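Lumazine protein (Photobacterium kishitanii, PDB 3A35) serves as an antenna protein that binds a lumazine or flavin chromophore and shifts the light emission of bacterial luciferase to shorter wavelength. Local coordinates at residues A[61-66]-A[70-75]. Numbering follows the deposited sequence. Where two conformers were deposited one is given.
Sequences FDIDQA and TTFREL. With RBF (riboflavin), chain C.
Ile-63 and Phe-72 face each other where the end of strand 58-63 meets a short 3-10 segment, their CA atoms 7.4 Å apart, while beyond the strand Ala-66 and Thr-70 close to 6.2 Å between CA atoms. The Ile-63 side chain lies at about a right angle to that of Phe-72: CG1 sits over one face of the ring, 4.2 Å from its centroid, in a CH-pi contact displaced toward the rim, and CG2 presses on Phe-72 CB at 3.8 Å. Both branches of the isoleucine are used because CG2 stands anti to the backbone N and CG1 beside it (chi1 -63°). The Phe-72 side chain also touches Val-44 of strand 41-44 and Leu-49 of strand 47-55, which places the 3-10 segment against the barrel. At the other end the hydroxyl of Thr-70 donates to the carbonyl of Ala-66, OG1 to O 2.7 Å, from well above the carbonyl plane (46° out of it). With chi1 at 61°, OG1 is placed between the backbone N and carbonyl carbon, and CG2 packs against Ala-66 CB.

The backbone of 62-66 also binds the pyrimidine part of riboflavin. Asp-62 O accepts from flavin N3 at 2.8 Å, and flavin O2 is gripped by two amides, Asp-64 N at 2.8 Å and Ala-66 N at 2.9 Å. Asp-64 OD1 in turn takes the N-H of Gln-65 on its anti side, a local bond consistent with a fixed loop course between the two amides. The principle illustrated is recognition of the flavin N3 and O2 atoms by main-chain groups at a strand end, with the Ile-63/Phe-72 packing and the Thr-70 to Ala-66 bond joining the same segment to the following loop; here it forms part of the chromophore pocket in the N-terminal six-stranded antiparallel barrel of the riboflavin synthase-like fold.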
loop_
_atom_site.group_PDB
_atom_site.type_symbol
_atom_site.label_atom_id
_atom_site.label_comp_id
_atom_site.label_asym_id
_atom_site.label_seq_id
_atom_site.Cartn_x
_atom_site.Cartn_y
_atom_site.Cartn_z
ATOM N N PHE A 61 -3.352 -9.782 11.215
ATOM C CA PHE A 61 -4.307 -8.676 11.110
ATOM C C PHE A 61 -5.626 -9.225 10.726
ATOM O O PHE A 61 -5.735 -10.118 9.882
ATOM C CB PHE A 61 -3.864 -7.663 9.963
ATOM C CG PHE A 61 -2.506 -7.056 10.170
ATOM C CD1 PHE A 61 -2.398 -5.842 10.893
ATOM C CD2 PHE A 61 -1.384 -7.676 9.692
ATOM C CE1 PHE A 61 -1.177 -5.270 11.116
ATOM C CE2 PHE A 61 -0.079 -7.059 9.930
ATOM C CZ PHE A 61 -0.014 -5.883 10.613
ATOM N N ASP A 62 -6.713 -8.647 11.261
ATOM C CA ASP A 62 -8.043 -8.876 10.689
ATOM C C ASP A 62 -8.489 -7.796 9.722
ATOM O O ASP A 62 -8.369 -6.557 10.133
ATOM C CB ASP A 62 -9.033 -8.978 11.875
ATOM C CG ASP A 62 -8.956 -10.239 12.626
ATOM O OD1 ASP A 62 -8.705 -11.309 12.002
ATOM O OD2 ASP A 62 -9.217 -10.329 13.868
ATOM N N ILE A 63 -8.916 -8.166 8.556
ATOM C CA ILE A 63 -9.376 -7.200 7.590
ATOM C C ILE A 63 -10.902 -7.379 7.631
ATOM O O ILE A 63 -11.432 -8.412 7.253
ATOM C CB ILE A 63 -8.799 -7.501 6.186
ATOM C CG1 ILE A 63 -7.204 -7.372 6.266
ATOM C CG2 ILE A 63 -9.258 -6.477 5.148
ATOM C CD1 ILE A 63 -6.533 -8.575 6.297
ATOM N N ASP A 64 -11.573 -6.302 8.046
ATOM C CA ASP A 64 -13.065 -6.322 8.237
ATOM C C ASP A 64 -13.584 -4.993 7.704
ATOM O O ASP A 64 -14.137 -4.923 6.650
ATOM C CB ASP A 64 -13.414 -6.663 9.668
ATOM C CG ASP A 64 -12.576 -6.027 10.729
ATOM O OD1 ASP A 64 -12.070 -4.881 10.696
ATOM O OD2 ASP A 64 -12.424 -6.647 11.836
ATOM N N GLN A 65 -13.299 -3.921 8.515
ATOM C CA GLN A 65 -13.736 -2.630 8.048
ATOM C C GLN A 65 -13.228 -2.255 6.682
ATOM O O GLN A 65 -13.829 -1.605 5.877
ATOM C CB GLN A 65 -13.276 -1.661 9.080
ATOM C CG GLN A 65 -13.719 -0.221 8.803
ATOM C CD GLN A 65 -13.208 0.724 9.914
ATOM O OE1 GLN A 65 -12.857 0.350 11.042
ATOM N NE2 GLN A 65 -13.167 1.982 9.512
ATOM N N ALA A 66 -11.953 -2.723 6.387
ATOM C CA ALA A 66 -11.340 -2.393 5.155
ATOM C C ALA A 66 -11.609 -3.317 3.966
ATOM O O ALA A 66 -11.157 -3.083 2.853
ATOM C CB ALA A 66 -9.791 -2.417 5.371
ATOM N N THR A 70 -10.326 -2.269 -0.417
ATOM C CA THR A 70 -8.871 -2.586 -0.546
ATOM C C THR A 70 -8.662 -3.893 -1.283
ATOM O O THR A 70 -9.634 -4.638 -1.533
ATOM C CB THR A 70 -8.203 -2.722 0.884
ATOM O OG1 THR A 70 -8.867 -3.808 1.563
ATOM C CG2 THR A 70 -8.378 -1.429 1.711
ATOM N N THR A 71 -7.400 -4.213 -1.566
ATOM C CA THR A 71 -7.073 -5.450 -2.297
ATOM C C THR A 71 -7.027 -6.673 -1.452
ATOM O O THR A 71 -6.809 -7.810 -2.008
ATOM C CB THR A 71 -5.780 -5.205 -3.093
ATOM O OG1 THR A 71 -4.787 -4.961 -2.116
ATOM C CG2 THR A 71 -5.931 -4.052 -4.027
ATOM N N PHE A 72 -7.066 -6.541 -0.104
ATOM C CA PHE A 72 -6.774 -7.719 0.729
ATOM C C PHE A 72 -7.614 -8.990 0.404
ATOM O O PHE A 72 -7.026 -10.082 0.375
ATOM C CB PHE A 72 -6.989 -7.383 2.175
ATOM C CG PHE A 72 -5.945 -6.436 2.715
ATOM C CD1 PHE A 72 -4.671 -6.900 2.970
ATOM C CD2 PHE A 72 -6.223 -5.100 2.902
ATOM C CE1 PHE A 72 -3.709 -5.992 3.499
ATOM C CE2 PHE A 72 -5.263 -4.209 3.410
ATOM C CZ PHE A 72 -4.006 -4.642 3.674
ATOM N N ARG A 73 -8.845 -8.767 -0.012
ATOM C CA ARG A 73 -9.808 -9.877 -0.166
ATOM C C ARG A 73 -9.245 -10.806 -1.172
ATOM O O ARG A 73 -9.455 -12.077 -1.001
ATOM C CB ARG A 73 -11.156 -9.250 -0.555
ATOM C CG ARG A 73 -12.330 -10.283 -0.831
ATOM C CD ARG A 73 -13.649 -9.596 -1.004
ATOM N NE ARG A 73 -13.603 -8.317 -1.754
ATOM C CZ ARG A 73 -14.450 -7.307 -1.546
ATOM N NH1 ARG A 73 -15.382 -7.466 -0.621
ATOM N NH2 ARG A 73 -14.401 -6.195 -2.263
ATOM N N GLU A 74 -8.539 -10.269 -2.180
ATOM C CA GLU A 74 -8.043 -11.113 -3.311
ATOM C C GLU A 74 -6.620 -11.414 -3.240
ATOM O O GLU A 74 -6.099 -12.007 -4.165
ATOM C CB GLU A 74 -8.228 -10.395 -4.620
ATOM C CG GLU A 74 -9.107 -11.018 -5.612
ATOM C CD GLU A 74 -10.416 -10.426 -5.487
ATOM O OE1 GLU A 74 -10.997 -10.730 -4.412
ATOM O OE2 GLU A 74 -10.855 -9.688 -6.440
ATOM N N LEU A 75 -5.917 -11.040 -2.194
ATOM C CA LEU A 75 -4.530 -11.432 -2.149
ATOM C C LEU A 75 -4.410 -12.944 -1.797
ATOM O O LEU A 75 -5.333 -13.596 -1.325
ATOM C CB LEU A 75 -3.753 -10.556 -1.099
ATOM C CG LEU A 75 -3.743 -9.027 -1.351
ATOM C CD1 LEU A 75 -2.960 -8.412 -0.186
ATOM C CD2 LEU A 75 -3.147 -8.769 -2.624
HETATM N N1 RBF C . -9.645 -1.825 9.071
HETATM C C2 RBF C . -9.589 -3.171 9.149
HETATM O O2 RBF C . -10.177 -3.900 8.292
HETATM N N3 RBF C . -8.844 -3.848 10.109
HETATM C C4 RBF C . -8.090 -3.136 11.073
HETATM O O4 RBF C . -7.443 -3.789 11.902
HETATM C C4A RBF C . -8.237 -1.738 11.011
HETATM N N5 RBF C . -7.575 -0.976 12.049
HETATM C C5A RBF C . -7.702 0.410 11.976
HETATM C C6 RBF C . -7.169 1.128 13.051
HETATM C C7 RBF C . -7.342 2.538 12.972
HETATM C C7M RBF C . -6.793 3.319 14.202
HETATM C C8 RBF C . -7.949 3.178 11.935
HETATM C C8M RBF C . -8.020 4.647 11.926
HETATM C C9 RBF C . -8.475 2.421 10.830
HETATM C C9A RBF C . -8.423 1.026 10.912
HETATM N N10 RBF C . -9.032 0.224 9.888
HETATM C C10 RBF C . -8.969 -1.138 10.024
HETATM C "C1'" RBF C . -9.830 0.772 8.870
HETATM C "C2'" RBF C . -9.193 0.842 7.497
HETATM O "O2'" RBF C . -7.928 1.578 7.593
HETATM C "C3'" RBF C . -10.037 1.529 6.558
HETATM O "O3'" RBF C . -11.333 0.720 6.564
HETATM C "C4'" RBF C . -9.576 1.415 5.095
HETATM O "O4'" RBF C . -8.413 2.253 4.905
HETATM C "C5'" RBF C . -10.650 1.879 4.103
HETATM O "O5'" RBF C . -10.270 1.658 2.744
#